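Local coordinates for DltD domain-containing protein (Beauveria bassiana, PDB 7D78) that probably acts as a thioesterase of the alpha/beta hydrolase fold that cyclises polyketide chains into medium-ring lactones, at residues 130-134 / 296-300; 61-65 / 86-92. All blocks are in the same frame, centred on the assembly; numbering follows the deposited sequence.

Contact 1: 130-134 / 296-300; sequences LWGMS and HLTVL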
# COMPACT_ATOMS: atom_id res chain seq x y z
N LEU A 130 -20.60 1.87 5.71
CA LEU A 130 -19.32 2.24 6.31
C LEU A 130 -19.28 3.74 6.58
O LEU A 130 -19.62 4.55 5.70
CB LEU A 130 -18.13 1.85 5.43
CG LEU A 130 -17.84 0.35 5.25
CD1 LEU A 130 -16.48 0.14 4.61
CD2 LEU A 130 -17.97 -0.44 6.57
N TRP A 131 -18.86 4.09 7.79
CA TRP A 131 -18.84 5.45 8.31
C TRP A 131 -17.45 5.70 8.86
O TRP A 131 -16.89 4.84 9.54
CB TRP A 131 -19.91 5.60 9.41
CG TRP A 131 -20.14 6.98 9.99
CD1 TRP A 131 -21.23 7.78 9.77
CD2 TRP A 131 -19.31 7.68 10.93
NE1 TRP A 131 -21.12 8.94 10.49
CE2 TRP A 131 -19.95 8.90 11.22
CE3 TRP A 131 -18.09 7.39 11.55
CZ2 TRP A 131 -19.41 9.85 12.09
CZ3 TRP A 131 -17.54 8.34 12.43
CH2 TRP A 131 -18.21 9.55 12.69
N GLY A 132 -16.87 6.84 8.55
CA GLY A 132 -15.52 7.13 9.02
C GLY A 132 -15.33 8.60 9.26
O GLY A 132 -15.86 9.45 8.53
N MET A 133 -14.56 8.92 10.30
CA MET A 133 -14.22 10.30 10.62
C MET A 133 -12.74 10.55 10.37
O MET A 133 -11.89 9.75 10.78
CB MET A 133 -14.55 10.63 12.07
CG MET A 133 -14.20 12.07 12.42
SD MET A 133 -15.23 12.63 13.77
CE MET A 133 -14.54 14.27 14.06
N SER A 134 -12.44 11.67 9.71
CA SER A 134 -11.07 12.14 9.53
C SER A 134 -10.34 11.08 8.71
O SER A 134 -10.89 10.63 7.69
CB SER A 134 -10.46 12.46 10.90
OG SER A 134 -9.15 12.96 10.77
N HIS A 296 -12.05 20.60 12.14
CA HIS A 296 -11.85 19.17 11.93
C HIS A 296 -12.37 18.34 13.10
O HIS A 296 -12.93 17.25 12.90
CB HIS A 296 -10.37 18.89 11.68
CG HIS A 296 -10.08 17.55 11.08
ND1 HIS A 296 -10.32 17.26 9.75
CD2 HIS A 296 -9.54 16.43 11.61
CE1 HIS A 296 -9.96 16.01 9.50
NE2 HIS A 296 -9.49 15.48 10.61
N LEU A 297 -12.20 18.83 14.33
CA LEU A 297 -12.61 18.07 15.51
C LEU A 297 -13.98 18.44 16.05
O LEU A 297 -14.55 17.67 16.83
CB LEU A 297 -11.61 18.24 16.67
CG LEU A 297 -10.16 17.77 16.53
CD1 LEU A 297 -10.06 16.45 15.80
CD2 LEU A 297 -9.34 18.84 15.84
N THR A 298 -14.52 19.60 15.68
CA THR A 298 -15.81 20.07 16.17
C THR A 298 -16.92 19.88 15.16
O THR A 298 -18.04 20.34 15.39
CB THR A 298 -15.71 21.54 16.58
OG1 THR A 298 -15.33 22.33 15.45
CG2 THR A 298 -14.69 21.73 17.70
N VAL A 299 -16.63 19.24 14.03
CA VAL A 299 -17.62 19.12 12.96
C VAL A 299 -18.86 18.39 13.44
O VAL A 299 -19.97 18.64 12.95
CB VAL A 299 -16.97 18.44 11.74
CG1 VAL A 299 -16.42 17.07 12.13
CG2 VAL A 299 -17.95 18.36 10.58
N LEU A 300 -18.73 17.49 14.43
CA LEU A 300 -19.86 16.74 14.95
C LEU A 300 -20.23 17.14 16.38
O LEU A 300 -20.88 16.37 17.09
CB LEU A 300 -19.58 15.23 14.86
CG LEU A 300 -19.40 14.69 13.44
CD1 LEU A 300 -19.29 13.17 13.41
CD2 LEU A 300 -20.53 15.14 12.53
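Ser134 OG and His296 NE2 lie 2.5 Å apart in a short hydrogen bond. The hydroxyl comes in at the edge of the imidazole, in the plane of the ring. Two torsions bring the pair together: OG stands anti to the backbone N of Ser134 (chi1 -178°), and CG of His296 is likewise anti to its own N (chi1 -164°). The far nitrogen of the ring, ND1, is bonded to Asp267 OD2, so the ring is held at both nitrogens, which would limit its rotation, while OG also bonds a glycerol, probably from the crystallisation liquor.

Behind this polar pair the packing is greasy. Met133 reaches out as a fully extended chain, and its methyl CE ends 3.6 Å from His296 O and 3.9 Å from Val299 CG1. Leu300 CD1 touches Met133 SD at 4.1 Å and meets Trp131 CZ2 at 3.6 Å, arriving in the plane of the indole at its six-membered edge. Helix 305-319 packs against both Trp131 and Leu300. Ser134, in the strained backbone turn (phi 63°) between strand 127-133 and helix 135-146, fits the nucleophile elbow of an alpha/beta hydrolase, and with His296 and Asp267 it has the geometry of a Ser-His-Asp catalytic triad.

Contact 2: 61-65 / 86-92; sequences NCVKE and DPRSIGD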
# COMPACT_ATOMS: atom_id res chain seq x y z
N ASN A 61 -5.03 7.36 14.82
CA ASN A 61 -4.57 6.93 16.15
C ASN A 61 -5.63 7.12 17.23
O ASN A 61 -5.31 7.03 18.42
CB ASN A 61 -3.28 7.66 16.59
CG ASN A 61 -2.43 6.80 17.51
OD1 ASN A 61 -2.36 5.58 17.35
ND2 ASN A 61 -1.78 7.43 18.49
N CYS A 62 -6.89 7.37 16.86
CA CYS A 62 -7.94 7.58 17.84
C CYS A 62 -8.54 6.25 18.28
O CYS A 62 -8.52 5.26 17.53
CB CYS A 62 -9.04 8.47 17.27
SG CYS A 62 -8.40 10.11 16.85
N VAL A 63 -9.08 6.24 19.50
CA VAL A 63 -9.74 5.07 20.04
C VAL A 63 -11.25 5.26 19.94
O VAL A 63 -11.76 6.38 19.82
CB VAL A 63 -9.30 4.74 21.50
CG1 VAL A 63 -7.81 4.35 21.52
CG2 VAL A 63 -9.57 5.91 22.45
N LYS A 64 -11.97 4.14 19.99
CA LYS A 64 -13.41 4.14 19.74
C LYS A 64 -14.18 4.97 20.77
O LYS A 64 -15.29 5.42 20.47
CB LYS A 64 -13.93 2.69 19.74
CG LYS A 64 -13.61 1.92 21.04
CD LYS A 64 -13.71 0.41 20.84
CE LYS A 64 -13.50 -0.34 22.17
NZ LYS A 64 -12.22 0.07 22.81
N GLU A 65 -13.60 5.20 21.95
CA GLU A 65 -14.28 5.94 23.02
C GLU A 65 -14.29 7.45 22.80
O GLU A 65 -15.02 8.16 23.49
CB GLU A 65 -13.62 5.64 24.38
CG GLU A 65 -13.82 4.23 24.87
CD GLU A 65 -12.83 3.24 24.26
OE1 GLU A 65 -11.91 3.69 23.53
OE2 GLU A 65 -12.99 2.02 24.50
N ASP A 86 -11.65 -0.23 17.67
CA ASP A 86 -10.26 0.22 17.65
C ASP A 86 -9.55 -0.44 16.48
O ASP A 86 -9.48 -1.68 16.43
CB ASP A 86 -9.55 -0.13 18.95
CG ASP A 86 -10.02 0.72 20.13
OD1 ASP A 86 -10.44 1.87 19.91
OD2 ASP A 86 -9.94 0.24 21.28
N PRO A 87 -9.01 0.31 15.53
CA PRO A 87 -8.31 -0.33 14.41
C PRO A 87 -7.07 -1.09 14.88
O PRO A 87 -6.62 -0.98 16.02
CB PRO A 87 -7.93 0.85 13.49
CG PRO A 87 -8.88 1.97 13.89
CD PRO A 87 -9.05 1.78 15.39
N ARG A 88 -6.53 -1.87 13.95
CA ARG A 88 -5.34 -2.68 14.20
C ARG A 88 -4.23 -1.89 14.89
O ARG A 88 -3.89 -0.78 14.48
CB ARG A 88 -4.84 -3.24 12.87
CG ARG A 88 -3.57 -4.10 13.01
CD ARG A 88 -3.08 -4.53 11.65
NE ARG A 88 -4.02 -5.44 11.00
CZ ARG A 88 -3.80 -6.74 10.85
NH1 ARG A 88 -2.69 -7.28 11.30
NH2 ARG A 88 -4.71 -7.50 10.24
N SER A 89 -3.68 -2.48 15.96
CA SER A 89 -2.55 -2.00 16.76
C SER A 89 -2.88 -0.79 17.63
O SER A 89 -1.97 -0.17 18.19
CB SER A 89 -1.32 -1.67 15.89
OG SER A 89 -1.40 -0.36 15.38
N ILE A 90 -4.17 -0.45 17.77
CA ILE A 90 -4.63 0.72 18.51
C ILE A 90 -5.57 0.26 19.63
O ILE A 90 -6.38 -0.65 19.43
CB ILE A 90 -5.36 1.70 17.57
CG1 ILE A 90 -4.38 2.25 16.52
CG2 ILE A 90 -6.05 2.81 18.35
CD1 ILE A 90 -5.04 3.01 15.39
N GLY A 91 -5.45 0.89 20.79
CA GLY A 91 -6.46 0.72 21.83
C GLY A 91 -6.55 -0.73 22.26
O GLY A 91 -5.54 -1.37 22.58
N ASP A 92 -7.77 -1.25 22.26
CA ASP A 92 -8.04 -2.60 22.76
C ASP A 92 -7.69 -3.69 21.76
O ASP A 92 -7.72 -4.87 22.13
CB ASP A 92 -9.53 -2.74 23.16
CG ASP A 92 -9.90 -1.97 24.44
OD1 ASP A 92 -9.00 -1.64 25.24
OD2 ASP A 92 -11.10 -1.71 24.64
O HOH W 1 -9.70 1.94 23.42
O HOH W 2 -11.99 0.44 26.77
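Lys64 and Asp86 meet at two points; Ile90 carries the apolar part, against Cys62 and Val63. The backbone N of Lys64 donates to Asp86 OD1 (2.7 Å), and its NZ bridges to Asp86 OD2 at 2.8 Å. To get there the lysine starts with CG wedged between its own N and carbonyl carbon (chi1 56°), carries its methylenes across Asp86 OD1, at about a right angle to the aspartate side chain, and bends at the last torsion. NZ then also holds Asp92 OD2 at 2.8 Å and Glu65 OE2 at 2.7 Å, so three carboxylates share one ammonium; the other oxygen of Asp92, OD1, accepts from Asn229 ND2. NZ sits above the Asp86 carboxylate plane, 48° out of it, while Asp92 N comes to the same OD2 from the opposite face in an almost straight bond. With the ammonium gone, as with an alanine at Lys64, the carboxylates of Glu65, Asp86 and Asp92 would probably be left close together without their shared counter-charge. Ile90 sets its CG2 branch 3.6 Å from Cys62 O and 3.9 Å from Val63 CG1. The result is a largely buried salt-bridge network tying together the loops after strands 51-57 and 81-86, neighbours in the central sheet of the alpha/beta hydrolase fold.

Both contacts are buried and lie where strands of the central sheet end, with centres about 15 Å apart and nearest atoms about 7 Å apart, without touching. Contact 1 pairs the end of strand 127-133 with a loop far along the chain, ahead of helix 305-319; contact 2 joins two loops much closer in sequence. Strand 51-57 relates them: it lies between 81-86 and 127-133 in the sheet, and the 61-65 loop follows it. Their chemistry differs. Contact 1 sets a single short bond of the probable catalytic site on apolar packing, whereas contact 2 rests chiefly on charge, with a smaller apolar part. Cys62 lies near the probable triad without touching it.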